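Local coordinates for protease (Penicillium cyclopium, PDB 5Z6O), which hydrolyses peptide bonds as a proteinase K-like serine protease of the subtilisin (S8) family, probably cleaving casein, gelatin and type IV collagen, at residues Arg125-Thr128 and Gly129-Met133; Tyr141-Ala144 and Met145-Ala149; Ala149-Val152 and Val153-Val157. All coordinates share one frame; numbering follows the deposited sequence. Where two conformers were deposited one is given.

Contact 1: residues Arg125-Thr128 and Gly129-Met133; sequences RGAT and GKSVM
Ala127 O takes donors from two of the residues that follow it. The firm one is Lys130 N, which reaches it at 2.9 Å and closes a type II beta turn from Ala127 to Lys130. Ser131 was modelled in two positions, and in one of them its hydroxyl donates to the same Ala127 O from OG at 2.8 Å, a bond that is therefore provisional. In that conformer the two donors stand above opposite faces of the carbonyl plane, the hydroxyl 56° out of it, and Ser131 OG lies beside its own backbone N and anti to the carbonyl carbon (chi1 -65°), a setting that turns it back over the turn.

This is the link between helix 108-124 and strand 131-135 in the parallel sheet of the subtilisin fold. Gly126, with positive phi, ends the helix in a Schellman motif, and Gly129 supplies the second positive phi, at the third position of the turn.

On the exposed side the Lys130 ammonium donates to Gly126 O. Bends at chi3 and chi4 carry NZ back to this oxygen at 3.2 Å, in the carbonyl plane, while Lys130 CG packs 3.6 Å from Ala127 O. Thr128 turns its side chain away from the turn, and Gly129 is further tied by a backbone bond to Thr249.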
loop_
_atom_site.group_PDB
_atom_site.type_symbol
_atom_site.label_atom_id
_atom_site.label_comp_id
_atom_site.label_asym_id
_atom_site.label_seq_id
_atom_site.Cartn_x
_atom_site.Cartn_y
_atom_site.Cartn_z
ATOM N N ARG A 125 2.307 15.762 -13.947
ATOM C CA ARG A 125 1.034 16.106 -13.310
ATOM C C ARG A 125 1.145 17.234 -12.295
ATOM O O ARG A 125 0.117 17.671 -11.770
ATOM C CB ARG A 125 0.442 14.905 -12.565
ATOM C CG ARG A 125 -0.127 13.812 -13.400
ATOM C CD ARG A 125 -0.720 12.747 -12.474
ATOM N NE ARG A 125 -0.967 11.549 -13.241
ATOM C CZ ARG A 125 -2.171 11.088 -13.521
ATOM N NH1 ARG A 125 -3.236 11.719 -13.048
ATOM N NH2 ARG A 125 -2.302 9.995 -14.258
ATOM N N GLY A 126 2.352 17.676 -11.975
ATOM C CA GLY A 126 2.572 18.579 -10.869
ATOM C C GLY A 126 2.287 17.975 -9.512
ATOM O O GLY A 126 1.902 18.706 -8.597
ATOM N N ALA A 127 2.454 16.657 -9.354
ATOM C CA ALA A 127 2.117 15.962 -8.106
ATOM C C ALA A 127 3.334 15.722 -7.213
ATOM O O ALA A 127 3.248 14.966 -6.230
ATOM C CB ALA A 127 1.413 14.636 -8.413
ATOM N N THR A 128 4.460 16.353 -7.518
ATOM C CA THR A 128 5.643 16.199 -6.684
ATOM C C THR A 128 5.351 16.620 -5.252
ATOM O O THR A 128 4.826 17.708 -5.010
ATOM C CB THR A 128 6.784 17.033 -7.256
ATOM O OG1 THR A 128 7.056 16.585 -8.588
ATOM C CG2 THR A 128 8.034 16.893 -6.396
ATOM N N GLY A 129 5.693 15.741 -4.299
ATOM C CA GLY A 129 5.432 15.951 -2.899
ATOM C C GLY A 129 4.053 15.549 -2.446
ATOM O O GLY A 129 3.806 15.529 -1.238
ATOM N N LYS A 130 3.155 15.206 -3.360
ATOM C CA LYS A 130 1.816 14.770 -2.975
ATOM C C LYS A 130 1.378 13.613 -3.857
ATOM O O LYS A 130 0.281 13.573 -4.416
ATOM C CB LYS A 130 0.842 15.947 -2.998
ATOM C CG LYS A 130 0.968 16.885 -4.160
ATOM C CD LYS A 130 -0.006 18.063 -3.948
ATOM C CE LYS A 130 -0.546 18.625 -5.259
ATOM N NZ LYS A 130 0.416 19.549 -5.923
ATOM N N SER A 131 2.254 12.613 -3.977
ATOM C CA SER A 131 2.042 11.419 -4.792
ATOM C C SER A 131 2.433 10.222 -3.944
ATOM O O SER A 131 3.316 10.347 -3.089
ATOM C CB SER A 131 2.919 11.355 -6.074
ATOM O OG SER A 131 2.642 12.366 -7.007
ATOM N N VAL A 132 1.836 9.047 -4.248
ATOM C CA VAL A 132 2.064 7.831 -3.469
ATOM C C VAL A 132 2.323 6.689 -4.433
ATOM O O VAL A 132 1.702 6.610 -5.500
ATOM C CB VAL A 132 0.834 7.535 -2.563
ATOM C CG1 VAL A 132 0.919 6.124 -1.962
ATOM C CG2 VAL A 132 0.742 8.603 -1.487
ATOM N N MET A 133 3.284 5.839 -4.095
ATOM C CA MET A 133 3.530 4.645 -4.876
ATOM C C MET A 133 3.440 3.445 -3.962
ATOM O O MET A 133 4.027 3.447 -2.879
ATOM C CB MET A 133 4.911 4.708 -5.544
ATOM C CG MET A 133 5.226 3.457 -6.361
ATOM S SD MET A 133 6.865 3.480 -7.149
ATOM C CE MET A 133 6.618 4.685 -8.442
#

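Contact 2: residues Tyr141-Ala144 and Met145-Ala149; sequences YSRA and MNDAA
An N-terminal helix cap and a salt bridge spanning the first turn make up this local contact, at the start of helix 143-154, which lies beside helix 108-124. Ser142 occupies the N-cap position. Its OG, anti to the backbone N (chi1 168°), accepts from Met145 N at 3.2 Å in a nearly straight bond (170°), and it also lies 3.7 Å from Met145 CB. The Ser142 carbonyl starts the helical ladder by taking Asn146 N at 3.0 Å. With an alanine here, Met145 N is likely to lose its capping acceptor and the first turn to fray.

This is a classical i to i+3 side-chain cap, and from here the chain runs into one of the helices that flank the central sheet of the subtilisin fold. On the exposed side, Arg143 and Asp147 are one turn apart. The arginine bends at chi2, which brings NE to Asp147 OD1 at 2.9 Å; the oxygen lies in the guanidinium plane, at its edge, and is met on its syn side, while the guanidinium and carboxylate planes stand almost perpendicular.

The buried Asn146 amide meets the exposed Tyr141 ring obliquely, the two planes 79° apart, with Asn146 ND2 3.7 Å from Tyr141 CE1. That amide is held by Ser174 through OD1 and by Ser177 through ND2. Met145 touches Val111 and Ile112 of helix 108-124.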
loop_
_atom_site.group_PDB
_atom_site.type_symbol
_atom_site.label_atom_id
_atom_site.label_comp_id
_atom_site.label_asym_id
_atom_site.label_seq_id
_atom_site.Cartn_x
_atom_site.Cartn_y
_atom_site.Cartn_z
ATOM N N TYR A 141 17.925 -9.461 -2.626
ATOM C CA TYR A 141 18.632 -8.201 -2.530
ATOM C C TYR A 141 19.168 -7.770 -3.886
ATOM O O TYR A 141 19.729 -8.577 -4.636
ATOM C CB TYR A 141 19.785 -8.330 -1.548
ATOM C CG TYR A 141 20.561 -7.060 -1.498
ATOM C CD1 TYR A 141 20.148 -6.021 -0.696
ATOM C CD2 TYR A 141 21.697 -6.874 -2.293
ATOM C CE1 TYR A 141 20.866 -4.835 -0.651
ATOM C CE2 TYR A 141 22.396 -5.679 -2.268
ATOM C CZ TYR A 141 21.974 -4.673 -1.434
ATOM O OH TYR A 141 22.629 -3.472 -1.366
ATOM N N SER A 142 18.996 -6.488 -4.195
ATOM C CA SER A 142 19.492 -5.925 -5.448
ATOM C C SER A 142 19.842 -4.461 -5.208
ATOM O O SER A 142 18.955 -3.667 -4.864
ATOM C CB SER A 142 18.449 -6.058 -6.560
ATOM O OG SER A 142 18.824 -5.269 -7.671
ATOM N N ARG A 143 21.128 -4.098 -5.360
ATOM C CA ARG A 143 21.510 -2.695 -5.227
ATOM C C ARG A 143 20.745 -1.829 -6.230
ATOM O O ARG A 143 20.293 -0.732 -5.888
ATOM C CB ARG A 143 23.037 -2.525 -5.395
ATOM C CG ARG A 143 23.518 -1.072 -5.430
ATOM C CD ARG A 143 23.280 -0.379 -4.089
ATOM N NE ARG A 143 23.642 1.032 -4.190
ATOM C CZ ARG A 143 24.856 1.513 -3.920
ATOM N NH1 ARG A 143 25.098 2.809 -4.055
ATOM N NH2 ARG A 143 25.854 0.694 -3.555
ATOM N N ALA A 144 20.561 -2.315 -7.447
ATOM C CA ALA A 144 19.879 -1.524 -8.469
ATOM C C ALA A 144 18.420 -1.263 -8.080
ATOM O O ALA A 144 17.907 -0.151 -8.249
ATOM C CB ALA A 144 19.925 -2.235 -9.815
ATOM N N MET A 145 17.738 -2.283 -7.590
ATOM C CA MET A 145 16.364 -2.071 -7.131
ATOM C C MET A 145 16.307 -1.105 -5.943
ATOM O O MET A 145 15.421 -0.233 -5.882
ATOM C CB MET A 145 15.731 -3.422 -6.809
ATOM C CG MET A 145 14.356 -3.329 -6.155
ATOM S SD MET A 145 13.207 -2.710 -7.404
ATOM C CE MET A 145 13.336 -4.026 -8.589
ATOM N N ASN A 146 17.245 -1.217 -4.989
ATOM C CA ASN A 146 17.267 -0.279 -3.873
ATOM C C ASN A 146 17.551 1.145 -4.329
ATOM O O ASN A 146 16.942 2.092 -3.820
ATOM C CB ASN A 146 18.293 -0.701 -2.831
ATOM C CG ASN A 146 17.790 -1.809 -1.933
ATOM O OD1 ASN A 146 16.771 -2.439 -2.209
ATOM N ND2 ASN A 146 18.477 -2.024 -0.834
ATOM N N ASP A 147 18.476 1.326 -5.293
ATOM C CA ASP A 147 18.724 2.667 -5.836
ATOM C C ASP A 147 17.475 3.241 -6.489
ATOM O O ASP A 147 17.200 4.450 -6.369
ATOM C CB ASP A 147 19.827 2.651 -6.892
ATOM C CG ASP A 147 21.200 2.369 -6.300
ATOM O OD1 ASP A 147 21.361 2.497 -5.071
ATOM O OD2 ASP A 147 22.085 2.013 -7.117
ATOM N N ALA A 148 16.781 2.418 -7.278
ATOM C CA ALA A 148 15.577 2.899 -7.955
ATOM C C ALA A 148 14.528 3.338 -6.938
ATOM O O ALA A 148 13.874 4.381 -7.115
ATOM C CB ALA A 148 15.020 1.809 -8.857
ATOM N N ALA A 149 14.335 2.536 -5.891
ATOM C CA ALA A 149 13.364 2.899 -4.845
ATOM C C ALA A 149 13.745 4.199 -4.144
ATOM O O ALA A 149 12.886 5.079 -3.887
ATOM C CB ALA A 149 13.241 1.772 -3.828
#

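Contact 3: residues Ala149-Val152 and Val153-Val157; sequences AANV and VRSGV
Val152 and Val157 pack against each other on the inner side of the last turn of helix 143-154, where CG1 of Val152 lies 3.6 Å from CB of Val157. In Val152 this methyl is anti to the backbone N (chi1 172°), the rotation that directs it to the residue beyond the helix end. The same pair is joined through the main chain, Val157 N donating to Val152 O at 3.3 Å. With Gly156 N on Val153 O, this forms a Schellman motif whose C-prime residue, Gly156, has the positive phi that glycine accepts readily.

Next to this tight part, Ser155 doubles its hold on Asn151 O. Its backbone N donates at 3.0 Å with a bent angle of 135°, while OG donates to Asn151 O at 2.8 Å from the opposite face of the carbonyl plane, and the hydroxyl spends its proton on this carbonyl of the last turn.

The outward side is looser, and a water bridges it: it donates to Asn151 OD1 at 3.0 Å and accepts from Arg154 NE at 2.8 Å, lying at the guanidinium edge and in its plane. The exposed Arg154 chain folds back at chi3, which puts NH1 3.7 Å from Ala150 CB; Ala150 O, already taken by Arg154 N, stands over one face of the guanidinium toward its rim, a loose approach.

Val152 rests on Met115 and Val119 of helix 108-124 and on Met133 of strand 131-135, while Ala149 and Val153 lie against Leu159 of strand 157-162, the strand into which the chain continues.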
loop_
_atom_site.group_PDB
_atom_site.type_symbol
_atom_site.label_atom_id
_atom_site.label_comp_id
_atom_site.label_asym_id
_atom_site.label_seq_id
_atom_site.Cartn_x
_atom_site.Cartn_y
_atom_site.Cartn_z
ATOM N N ALA A 149 14.335 2.536 -5.891
ATOM C CA ALA A 149 13.364 2.899 -4.845
ATOM C C ALA A 149 13.745 4.199 -4.144
ATOM O O ALA A 149 12.886 5.079 -3.887
ATOM C CB ALA A 149 13.241 1.772 -3.828
ATOM N N ALA A 150 15.032 4.334 -3.790
ATOM C CA ALA A 150 15.470 5.564 -3.145
ATOM C C ALA A 150 15.251 6.756 -4.060
ATOM O O ALA A 150 14.914 7.844 -3.598
ATOM C CB ALA A 150 16.948 5.485 -2.731
ATOM N N ASN A 151 15.455 6.574 -5.363
ATOM C CA ASN A 151 15.227 7.672 -6.290
ATOM C C ASN A 151 13.752 8.071 -6.342
ATOM O O ASN A 151 13.430 9.255 -6.520
ATOM C CB ASN A 151 15.718 7.281 -7.682
ATOM C CG ASN A 151 15.551 8.397 -8.675
ATOM O OD1 ASN A 151 16.179 9.446 -8.538
ATOM N ND2 ASN A 151 14.680 8.201 -9.662
ATOM N N VAL A 152 12.838 7.095 -6.266
ATOM C CA VAL A 152 11.412 7.449 -6.214
ATOM C C VAL A 152 11.165 8.427 -5.077
ATOM O O VAL A 152 10.481 9.452 -5.244
ATOM C CB VAL A 152 10.540 6.182 -6.058
ATOM C CG1 VAL A 152 9.035 6.522 -5.792
ATOM C CG2 VAL A 152 10.664 5.328 -7.292
ATOM N N VAL A 153 11.661 8.084 -3.886
ATOM C CA VAL A 153 11.369 8.918 -2.719
ATOM C C VAL A 153 12.046 10.281 -2.859
ATOM O O VAL A 153 11.456 11.325 -2.561
ATOM C CB VAL A 153 11.806 8.186 -1.438
ATOM C CG1 VAL A 153 11.596 9.088 -0.195
ATOM C CG2 VAL A 153 11.004 6.917 -1.270
ATOM N N ARG A 154 13.290 10.291 -3.338
ATOM C CA ARG A 154 14.013 11.553 -3.501
ATOM C C ARG A 154 13.324 12.468 -4.510
ATOM O O ARG A 154 13.463 13.694 -4.429
ATOM C CB ARG A 154 15.449 11.263 -3.939
ATOM C CG ARG A 154 16.443 12.267 -3.431
ATOM C CD ARG A 154 17.857 11.998 -3.967
ATOM N NE ARG A 154 18.257 10.587 -3.960
ATOM C CZ ARG A 154 18.583 9.883 -2.870
ATOM N NH1 ARG A 154 18.950 8.609 -2.994
ATOM N NH2 ARG A 154 18.539 10.431 -1.655
ATOM N N SER A 155 12.553 11.898 -5.441
ATOM C CA SER A 155 11.821 12.656 -6.460
ATOM C C SER A 155 10.446 13.121 -6.002
ATOM O O SER A 155 9.678 13.608 -6.838
ATOM C CB SER A 155 11.650 11.827 -7.719
ATOM O OG SER A 155 12.921 11.439 -8.176
ATOM N N GLY A 156 10.134 12.988 -4.706
ATOM C CA GLY A 156 8.878 13.479 -4.165
ATOM C C GLY A 156 7.691 12.530 -4.237
ATOM O O GLY A 156 6.540 12.996 -4.269
ATOM N N VAL A 157 7.916 11.215 -4.276
ATOM C CA VAL A 157 6.837 10.224 -4.268
ATOM C C VAL A 157 7.017 9.323 -3.038
ATOM O O VAL A 157 8.070 8.701 -2.876
ATOM C CB VAL A 157 6.818 9.387 -5.558
ATOM C CG1 VAL A 157 5.665 8.361 -5.538
ATOM C CG2 VAL A 157 6.637 10.262 -6.804
HETATM O O HOH W 1 18.274 9.142 -6.346
#

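In the fold
The three contacts follow one another along the chain. Contacts 2 and 3 share Ala149 and mark the beginning and end of helix 143-154, their centres 12 Å apart. Contact 1 leads into strand 131-135, and it touches contact 3 where Gly129 N lies 2.9 Å from Gly156 O, a probable hydrogen bond, and where Met133 CB packs 3.7 Å from Val157 CG1; their centres are 10 Å apart. Contacts 1 and 2 do not touch, with centres 21 Å apart. All three lie away from the catalytic residues: the Met145 side chain is about 11 Å from the bound phenylmethanesulfonic acid, and that of Val153 about 9 Å from the calcium ion.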